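Side-chain contacts in cell division control protein Cdc48 (Mycobacterium smegmatis, PDB 5E7P), which is a AAA-family ATPase that binds ADP and probably hydrolyses ATP: residues Ser167-Thr172 against Glu436-Ala441; Met403-Val408 against Pro452-Ala457; Gly416-His421 against Gly461-Ile466. All coordinates share one frame; numbering follows the deposited sequence.

From the N terminus, the first segment met is Ser167-Thr172, in the excursion between strands 144-146 and 177-184 of the N-terminal region. Contact 1 closes a loop of 263 residues, containing the first AAA core, when helix 427-448 comes back against it. Contacts 2 and 3 close much shorter loops, of 43 and 39 residues, between helices 394-404, 415-420 and 456-462 or their ends. None nests: the three first segments precede the three second ones in the same order, so every pair crosses. Residue Leu454 of contact 2 also packs on Ala438 and Ala441 of contact 1. The result ties a small helical bundle together and joins it to the N-terminal region.

Contact 1: Ser167-Thr172 against Glu436-Ala441; sequences SSVGIT and EGALRA
The touch between Val169 and Ala438, and between Ile171 and Leu439, involves no flat group; the flat groups nearby, the guanidinium of Arg440 and the carboxylate of Glu436, lie on another side of the helix and meet each other. At the guanidinium edge, 11° out of its plane, sits Glu436: Arg440 NE reaches Glu436 OE2 at 3.3 Å, a salt bridge that uses the anti lone pair of that oxygen. Arg37 NE forms a second salt bridge to OE2, so two arginines share one carboxylate oxygen.

The interface itself is purely apolar. Val169 leads with its CG2 branch, anti to the carbonyl carbon, 4.0 Å from Ala438 CB. Beside it, Ile171 extends CG1 and CD1 (chi2 -177°) towards Leu439, and its CD1 stands 4.2 Å from Leu439 CD2, the two side chains crossing obliquely. Between the two contributors a Schellman motif ends the helix: Gly170, at positive phi, is its C-prime residue, and the turn lets both Val169 and Ile171 face the same helix.

Helix 160-169 thus rests its C-terminal end on helix 427-448, where Val434 and Arg435 widen the seat, while Glu436 packs behind on Ala462 of helix 456-462.

Contact 2: Met403-Val408 against Pro452-Ala457; sequences MLLRGV and PVLRHA. With ADP (adenosine-5'-diphosphate), chain C.
Leu405 and Val408 both lean on Leu454, at the point where helix 394-404 gives way to a type II beta turn from Leu405 to Val408. The helices here form the small helical subdomain that follows the nucleotide-binding core in AAA modules, and the first segment runs from the bound nucleotide to the buried Leu405 and Val408.

Met403, still helical, sends to the adenine end of ADP a side chain extended as far as SD and bent at the last torsion, with SD beside N6. Leu404 follows with CD2 at 3.4 Å from C2 of the same base, so two successive residues border the adenine. At Leu405 the helical backbone is lost and the chain turns inward: Leu405 CD2 meets Leu454 CD2 at 3.8 Å, the two leucines approaching at a slant. Arg406 swings back outside the turn and spreads one guanidinium face over Met403 CG, which sits 3.6 Å above the plane and towards its rim; a salt bridge from NH2 to Asp230 helps fix this pose. Gly407 supplies the positive phi of the third turn position, and the turn closes through Val408 N to Leu405 O at 3.1 Å. Val408 then adds CG1, 4.3 Å from Leu454 CD2.

In the second segment, the loop enters helix 456-462 with Arg455 as N-cap, its backbone N bonded to Asp458 OD2, while His456 ND1 donates to Leu413 O. Leu454 divides its two methyls between partners: CD2 serves Leu405 and Val408, whereas Leu454 CD1 lies 3.7 Å from Ala441 CB.

Contact 3: Gly416-His421 against Gly461-Ile466; sequences GDIADH and GALTVI
Helical geometry is lost at His421 as helix 415-420 ends, and there its CA comes within 8.6 Å of that of Leu463, the closest pair of CA atoms across the two segments.

Leu463 does the reaching. With CG anti to the carbonyl carbon (chi1 -60°) and the chain extended beyond it, the side chain thrusts its CD1 methyl against the end of the other helix. That methyl has three neighbours there: Ile418 CD1 at 4.4 Å, His421 CB at 4.3 Å and the carbonyl oxygen His421 O at 4.2 Å. Ile418 joins although its CB does not face the partner, because a bent chain (chi2 -60°) carries CD1 across. The touch on His421 is thus with CB and backbone, not with the imidazole, whose ND1 turns back to make a weak bond to Asp417 O, with an N-H...O angle of 127°.

These are two of the helices of the small AAA helical subdomain, and Ile418 is shared among three helices: it also packs on Leu401 of helix 394-404 and on His456 and Leu459 of helix 456-462. Thr422, just past the first segment, touches Leu463 as well, and its OG1 is hydrogen-bonded to the carbonyls of Ile418 and Ala419.

Behind Leu463 the chain is tied down by its own carbonyls. Gly461 O accepts two bonds from Thr464: OG1 comes in the carbonyl plane at 2.7 Å, and the backbone N adds a longer one. Ala462 O likewise takes Val465 N and Ile466 N, while Thr464 O receives Arg41 NH2 from the N-terminal region.

Contact 1: Ser167-Thr172 against Glu436-Ala441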
loop_
_atom_site.group_PDB
_atom_site.type_symbol
_atom_site.label_atom_id
_atom_site.label_comp_id
_atom_site.label_asym_id
_atom_site.label_seq_id
_atom_site.Cartn_x
_atom_site.Cartn_y
_atom_site.Cartn_z
ATOM N N SER A 167 5.495 -20.648 17.912
ATOM C CA SER A 167 4.827 -19.742 18.839
ATOM C C SER A 167 5.642 -18.475 19.091
ATOM O O SER A 167 5.080 -17.401 19.305
ATOM C CB SER A 167 4.523 -20.453 20.161
ATOM O OG SER A 167 3.604 -21.515 19.965
ATOM N N SER A 168 6.965 -18.604 19.064
ATOM C CA SER A 168 7.849 -17.463 19.286
ATOM C C SER A 168 7.842 -16.524 18.085
ATOM O O SER A 168 8.201 -15.352 18.197
ATOM C CB SER A 168 9.277 -17.932 19.577
ATOM O OG SER A 168 9.833 -18.603 18.460
ATOM N N VAL A 169 7.432 -17.051 16.936
ATOM C CA VAL A 169 7.355 -16.268 15.712
ATOM C C VAL A 169 5.910 -15.812 15.486
ATOM O O VAL A 169 5.630 -14.962 14.638
ATOM C CB VAL A 169 7.908 -17.069 14.511
ATOM C CG1 VAL A 169 7.932 -16.229 13.260
ATOM C CG2 VAL A 169 9.314 -17.545 14.814
ATOM N N GLY A 170 4.992 -16.364 16.271
ATOM C CA GLY A 170 3.616 -15.900 16.260
ATOM C C GLY A 170 2.654 -16.776 15.481
ATOM O O GLY A 170 1.548 -16.351 15.145
ATOM N N ILE A 171 3.072 -18.003 15.190
ATOM C CA ILE A 171 2.196 -18.955 14.520
ATOM C C ILE A 171 1.310 -19.676 15.534
ATOM O O ILE A 171 1.779 -20.517 16.302
ATOM C CB ILE A 171 2.991 -19.979 13.685
ATOM C CG1 ILE A 171 3.788 -19.262 12.593
ATOM C CG2 ILE A 171 2.056 -21.006 13.074
ATOM C CD1 ILE A 171 4.537 -20.195 11.668
ATOM N N THR A 172 0.027 -19.330 15.531
ATOM C CA THR A 172 -0.935 -19.904 16.464
ATOM C C THR A 172 -1.857 -20.892 15.759
ATOM O O THR A 172 -2.164 -21.962 16.286
ATOM C CB THR A 172 -1.783 -18.804 17.123
ATOM O OG1 THR A 172 -0.923 -17.890 17.814
ATOM C CG2 THR A 172 -2.780 -19.406 18.108
ATOM N N GLU A 436 7.726 -17.283 7.513
ATOM C CA GLU A 436 8.109 -18.159 6.414
ATOM C C GLU A 436 9.508 -18.714 6.652
ATOM O O GLU A 436 9.778 -19.881 6.370
ATOM C CB GLU A 436 8.054 -17.408 5.081
ATOM C CG GLU A 436 8.537 -18.215 3.887
ATOM C CD GLU A 436 7.644 -19.403 3.575
ATOM O OE1 GLU A 436 6.426 -19.319 3.842
ATOM O OE2 GLU A 436 8.162 -20.420 3.061
ATOM N N GLY A 437 10.389 -17.871 7.178
ATOM C CA GLY A 437 11.744 -18.281 7.495
ATOM C C GLY A 437 11.760 -19.382 8.536
ATOM O O GLY A 437 12.626 -20.258 8.516
ATOM N N ALA A 438 10.790 -19.338 9.444
ATOM C CA ALA A 438 10.664 -20.354 10.484
ATOM C C ALA A 438 10.211 -21.686 9.899
ATOM O O ALA A 438 10.531 -22.747 10.431
ATOM C CB ALA A 438 9.701 -19.892 11.565
ATOM N N LEU A 439 9.465 -21.621 8.800
ATOM C CA LEU A 439 9.000 -22.823 8.120
ATOM C C LEU A 439 10.137 -23.493 7.360
ATOM O O LEU A 439 10.250 -24.718 7.341
ATOM C CB LEU A 439 7.854 -22.492 7.162
ATOM C CG LEU A 439 6.578 -21.940 7.798
ATOM C CD1 LEU A 439 5.516 -21.686 6.735
ATOM C CD2 LEU A 439 6.057 -22.888 8.867
ATOM N N ARG A 440 10.979 -22.680 6.731
ATOM C CA ARG A 440 12.128 -23.191 5.996
ATOM C C ARG A 440 13.132 -23.823 6.953
ATOM O O ARG A 440 13.800 -24.802 6.614
ATOM C CB ARG A 440 12.789 -22.069 5.194
ATOM C CG ARG A 440 11.808 -21.275 4.352
ATOM C CD ARG A 440 12.342 -21.018 2.959
ATOM N NE ARG A 440 11.268 -20.682 2.031
ATOM C CZ ARG A 440 11.393 -20.692 0.709
ATOM N NH1 ARG A 440 12.551 -21.022 0.154
ATOM N NH2 ARG A 440 10.359 -20.377 -0.059
ATOM N N ALA A 441 13.228 -23.258 8.154
ATOM C CA ALA A 441 14.105 -23.795 9.186
ATOM C C ALA A 441 13.548 -25.102 9.739
ATOM O O ALA A 441 14.291 -26.055 9.975
ATOM C CB ALA A 441 14.294 -22.781 10.302
#

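Contact 2: Met403-Val408 against Pro452-Ala457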
loop_
_atom_site.group_PDB
_atom_site.type_symbol
_atom_site.label_atom_id
_atom_site.label_comp_id
_atom_site.label_asym_id
_atom_site.label_seq_id
_atom_site.Cartn_x
_atom_site.Cartn_y
_atom_site.Cartn_z
ATOM N N MET A 403 13.811 -6.875 16.175
ATOM C CA MET A 403 12.696 -6.919 17.114
ATOM C C MET A 403 11.838 -8.172 16.913
ATOM O O MET A 403 11.432 -8.825 17.879
ATOM C CB MET A 403 11.837 -5.666 16.954
ATOM C CG MET A 403 10.690 -5.570 17.938
ATOM S SD MET A 403 9.719 -4.067 17.713
ATOM C CE MET A 403 10.996 -2.811 17.761
ATOM N N LEU A 404 11.571 -8.504 15.652
ATOM C CA LEU A 404 10.762 -9.672 15.310
ATOM C C LEU A 404 11.468 -10.986 15.640
ATOM O O LEU A 404 10.833 -12.037 15.723
ATOM C CB LEU A 404 10.386 -9.649 13.823
ATOM C CG LEU A 404 9.359 -8.604 13.386
ATOM C CD1 LEU A 404 9.391 -8.407 11.881
ATOM C CD2 LEU A 404 7.971 -9.011 13.842
ATOM N N LEU A 405 12.780 -10.925 15.829
ATOM C CA LEU A 405 13.570 -12.136 16.020
ATOM C C LEU A 405 14.058 -12.334 17.454
ATOM O O LEU A 405 14.901 -13.193 17.713
ATOM C CB LEU A 405 14.742 -12.161 15.037
ATOM C CG LEU A 405 14.305 -12.387 13.589
ATOM C CD1 LEU A 405 15.364 -11.915 12.607
ATOM C CD2 LEU A 405 13.982 -13.858 13.369
ATOM N N ARG A 406 13.525 -11.546 18.382
ATOM C CA ARG A 406 13.853 -11.711 19.793
ATOM C C ARG A 406 13.339 -13.054 20.292
ATOM O O ARG A 406 12.178 -13.402 20.075
ATOM C CB ARG A 406 13.246 -10.584 20.630
ATOM C CG ARG A 406 13.861 -9.221 20.390
ATOM C CD ARG A 406 13.105 -8.153 21.158
ATOM N NE ARG A 406 13.569 -6.808 20.834
ATOM C CZ ARG A 406 12.850 -5.708 21.024
ATOM N NH1 ARG A 406 11.626 -5.791 21.532
ATOM N NH2 ARG A 406 13.349 -4.523 20.699
ATOM N N GLY A 407 14.208 -13.810 20.952
ATOM C CA GLY A 407 13.837 -15.113 21.473
ATOM C C GLY A 407 13.654 -16.144 20.376
ATOM O O GLY A 407 13.083 -17.209 20.604
ATOM N N VAL A 408 14.140 -15.821 19.183
ATOM C CA VAL A 408 14.054 -16.726 18.045
ATOM C C VAL A 408 15.437 -17.268 17.707
ATOM O O VAL A 408 16.303 -16.517 17.261
ATOM C CB VAL A 408 13.480 -16.015 16.806
ATOM C CG1 VAL A 408 13.374 -16.983 15.636
ATOM C CG2 VAL A 408 12.123 -15.408 17.125
ATOM N N PRO A 452 15.407 -26.796 14.997
ATOM C CA PRO A 452 15.379 -25.741 13.978
ATOM C C PRO A 452 16.108 -24.470 14.405
ATOM O O PRO A 452 15.890 -23.965 15.505
ATOM C CB PRO A 452 13.884 -25.456 13.809
ATOM C CG PRO A 452 13.271 -25.884 15.097
ATOM C CD PRO A 452 14.063 -27.080 15.530
ATOM N N VAL A 453 16.969 -23.964 13.530
ATOM C CA VAL A 453 17.692 -22.726 13.800
ATOM C C VAL A 453 17.779 -21.850 12.547
ATOM O O VAL A 453 18.342 -22.253 11.528
ATOM C CB VAL A 453 19.096 -23.004 14.386
ATOM C CG1 VAL A 453 19.823 -24.078 13.580
ATOM C CG2 VAL A 453 19.907 -21.721 14.458
ATOM N N LEU A 454 17.206 -20.653 12.633
ATOM C CA LEU A 454 17.116 -19.750 11.489
ATOM C C LEU A 454 18.473 -19.294 10.960
ATOM O O LEU A 454 19.335 -18.856 11.720
ATOM C CB LEU A 454 16.266 -18.526 11.835
ATOM C CG LEU A 454 14.846 -18.488 11.270
ATOM C CD1 LEU A 454 13.969 -19.523 11.955
ATOM C CD2 LEU A 454 14.250 -17.093 11.403
ATOM N N ARG A 455 18.648 -19.395 9.648
ATOM C CA ARG A 455 19.850 -18.895 8.995
ATOM C C ARG A 455 19.474 -17.891 7.911
ATOM O O ARG A 455 18.293 -17.687 7.633
ATOM C CB ARG A 455 20.664 -20.049 8.411
ATOM C CG ARG A 455 19.874 -20.962 7.494
ATOM C CD ARG A 455 20.675 -22.201 7.127
ATOM N NE ARG A 455 21.090 -22.950 8.311
ATOM C CZ ARG A 455 21.682 -24.138 8.273
ATOM N NH1 ARG A 455 21.927 -24.722 7.107
ATOM N NH2 ARG A 455 22.025 -24.745 9.401
ATOM N N HIS A 456 20.479 -17.264 7.309
ATOM C CA HIS A 456 20.251 -16.248 6.285
ATOM C C HIS A 456 19.534 -16.815 5.066
ATOM O O HIS A 456 18.745 -16.122 4.422
ATOM C CB HIS A 456 21.572 -15.615 5.853
ATOM C CG HIS A 456 21.433 -14.650 4.720
ATOM N ND1 HIS A 456 20.900 -13.389 4.876
ATOM C CD2 HIS A 456 21.747 -14.765 3.407
ATOM C CE1 HIS A 456 20.897 -12.766 3.712
ATOM N NE2 HIS A 456 21.406 -13.579 2.803
ATOM N N ALA A 457 19.816 -18.077 4.756
ATOM C CA ALA A 457 19.206 -18.747 3.615
ATOM C C ALA A 457 17.682 -18.764 3.714
ATOM O O ALA A 457 16.985 -18.613 2.710
ATOM C CB ALA A 457 19.744 -20.164 3.489
HETATM P PB ADP C . -1.813 -1.200 10.570
HETATM O O1B ADP C . -2.491 -1.753 9.345
HETATM O O2B ADP C . -2.731 -1.007 11.746
HETATM O O3B ADP C . -0.898 -0.034 10.312
HETATM P PA ADP C . -0.883 -3.069 12.473
HETATM O O1A ADP C . -2.094 -3.964 12.547
HETATM O O2A ADP C . -0.698 -1.993 13.512
HETATM O O3A ADP C . -0.860 -2.426 10.995
HETATM O "O5'" ADP C . 0.403 -4.021 12.436
HETATM C "C5'" ADP C . 0.675 -4.740 11.240
HETATM C "C4'" ADP C . 0.951 -6.178 11.648
HETATM O "O4'" ADP C . 2.306 -6.286 12.077
HETATM C "C3'" ADP C . 0.058 -6.584 12.809
HETATM O "O3'" ADP C . -0.625 -7.803 12.497
HETATM C "C2'" ADP C . 0.987 -6.796 13.987
HETATM O "O2'" ADP C . 0.683 -8.036 14.633
HETATM C "C1'" ADP C . 2.383 -6.836 13.391
HETATM N N9 ADP C . 3.339 -6.023 14.179
HETATM C C8 ADP C . 3.408 -4.678 14.200
HETATM N N7 ADP C . 4.408 -4.258 15.018
HETATM C C5 ADP C . 5.001 -5.354 15.528
HETATM C C6 ADP C . 6.119 -5.639 16.459
HETATM N N6 ADP C . 6.829 -4.635 17.025
HETATM N N1 ADP C . 6.409 -6.933 16.730
HETATM C C2 ADP C . 5.713 -7.944 16.179
HETATM N N3 ADP C . 4.691 -7.757 15.325
HETATM C C4 ADP C . 4.292 -6.512 14.970
#

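Contact 3: Gly416-His421 against Gly461-Ile466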
loop_
_atom_site.group_PDB
_atom_site.type_symbol
_atom_site.label_atom_id
_atom_site.label_comp_id
_atom_site.label_asym_id
_atom_site.label_seq_id
_atom_site.Cartn_x
_atom_site.Cartn_y
_atom_site.Cartn_z
ATOM N N GLY A 416 21.136 -6.913 7.749
ATOM C CA GLY A 416 21.367 -5.720 6.956
ATOM C C GLY A 416 21.085 -5.970 5.488
ATOM O O GLY A 416 20.553 -5.108 4.789
ATOM N N ASP A 417 21.441 -7.163 5.025
ATOM C CA ASP A 417 21.222 -7.555 3.637
ATOM C C ASP A 417 19.737 -7.784 3.361
ATOM O O ASP A 417 19.231 -7.424 2.299
ATOM C CB ASP A 417 22.026 -8.813 3.306
ATOM C CG ASP A 417 21.750 -9.329 1.909
ATOM O OD1 ASP A 417 22.245 -8.717 0.939
ATOM O OD2 ASP A 417 21.043 -10.353 1.781
ATOM N N ILE A 418 19.046 -8.384 4.325
ATOM C CA ILE A 418 17.610 -8.614 4.208
ATOM C C ILE A 418 16.844 -7.293 4.210
ATOM O O ILE A 418 15.892 -7.121 3.453
ATOM C CB ILE A 418 17.089 -9.516 5.336
ATOM C CG1 ILE A 418 17.802 -10.868 5.298
ATOM C CG2 ILE A 418 15.581 -9.705 5.221
ATOM C CD1 ILE A 418 17.600 -11.622 4.002
ATOM N N ALA A 419 17.274 -6.361 5.056
ATOM C CA ALA A 419 16.671 -5.033 5.109
ATOM C C ALA A 419 16.912 -4.265 3.813
ATOM O O ALA A 419 16.029 -3.559 3.324
ATOM C CB ALA A 419 17.210 -4.252 6.297
ATOM N N ASP A 420 18.111 -4.411 3.259
ATOM C CA ASP A 420 18.471 -3.734 2.017
ATOM C C ASP A 420 17.671 -4.256 0.831
ATOM O O ASP A 420 17.493 -3.550 -0.161
ATOM C CB ASP A 420 19.969 -3.881 1.734
ATOM C CG ASP A 420 20.815 -2.896 2.519
ATOM O OD1 ASP A 420 20.352 -1.759 2.759
ATOM O OD2 ASP A 420 21.953 -3.255 2.888
ATOM N N HIS A 421 17.189 -5.491 0.935
ATOM C CA HIS A 421 16.486 -6.133 -0.172
ATOM C C HIS A 421 14.976 -6.198 0.032
ATOM O O HIS A 421 14.286 -6.997 -0.607
ATOM C CB HIS A 421 17.057 -7.529 -0.437
ATOM C CG HIS A 421 18.377 -7.514 -1.143
ATOM N ND1 HIS A 421 19.504 -6.930 -0.604
ATOM C CD2 HIS A 421 18.747 -7.998 -2.352
ATOM C CE1 HIS A 421 20.513 -7.061 -1.447
ATOM N NE2 HIS A 421 20.080 -7.706 -2.516
ATOM N N GLY A 461 15.281 -16.942 1.225
ATOM C CA GLY A 461 14.369 -17.844 0.545
ATOM C C GLY A 461 12.928 -17.402 0.717
ATOM O O GLY A 461 12.093 -17.599 -0.167
ATOM N N ALA A 462 12.640 -16.795 1.864
ATOM C CA ALA A 462 11.306 -16.291 2.159
ATOM C C ALA A 462 10.926 -15.164 1.203
ATOM O O ALA A 462 9.759 -15.008 0.845
ATOM C CB ALA A 462 11.230 -15.809 3.601
ATOM N N LEU A 463 11.919 -14.385 0.788
ATOM C CA LEU A 463 11.687 -13.251 -0.103
ATOM C C LEU A 463 11.185 -13.678 -1.484
ATOM O O LEU A 463 10.650 -12.862 -2.234
ATOM C CB LEU A 463 12.961 -12.413 -0.244
ATOM C CG LEU A 463 13.520 -11.801 1.042
ATOM C CD1 LEU A 463 14.727 -10.927 0.747
ATOM C CD2 LEU A 463 12.449 -11.006 1.767
ATOM N N THR A 464 11.359 -14.954 -1.816
ATOM C CA THR A 464 10.912 -15.460 -3.110
ATOM C C THR A 464 9.419 -15.791 -3.121
ATOM O O THR A 464 8.848 -16.042 -4.183
ATOM C CB THR A 464 11.703 -16.713 -3.544
ATOM O OG1 THR A 464 11.318 -17.831 -2.733
ATOM C CG2 THR A 464 13.206 -16.478 -3.418
ATOM N N VAL A 465 8.787 -15.793 -1.949
ATOM C CA VAL A 465 7.375 -16.173 -1.851
ATOM C C VAL A 465 6.484 -15.170 -1.112
ATOM O O VAL A 465 5.258 -15.253 -1.188
ATOM C CB VAL A 465 7.201 -17.561 -1.193
ATOM C CG1 VAL A 465 7.738 -18.655 -2.102
ATOM C CG2 VAL A 465 7.882 -17.597 0.169
ATOM N N ILE A 466 7.088 -14.227 -0.397
ATOM C CA ILE A 466 6.310 -13.262 0.376
ATOM C C ILE A 466 6.098 -11.951 -0.377
ATOM O O ILE A 466 7.049 -11.223 -0.658
ATOM C CB ILE A 466 6.961 -12.960 1.737
ATOM C CG1 ILE A 466 7.059 -14.237 2.573
ATOM C CG2 ILE A 466 6.167 -11.893 2.480
ATOM C CD1 ILE A 466 5.728 -14.926 2.792
#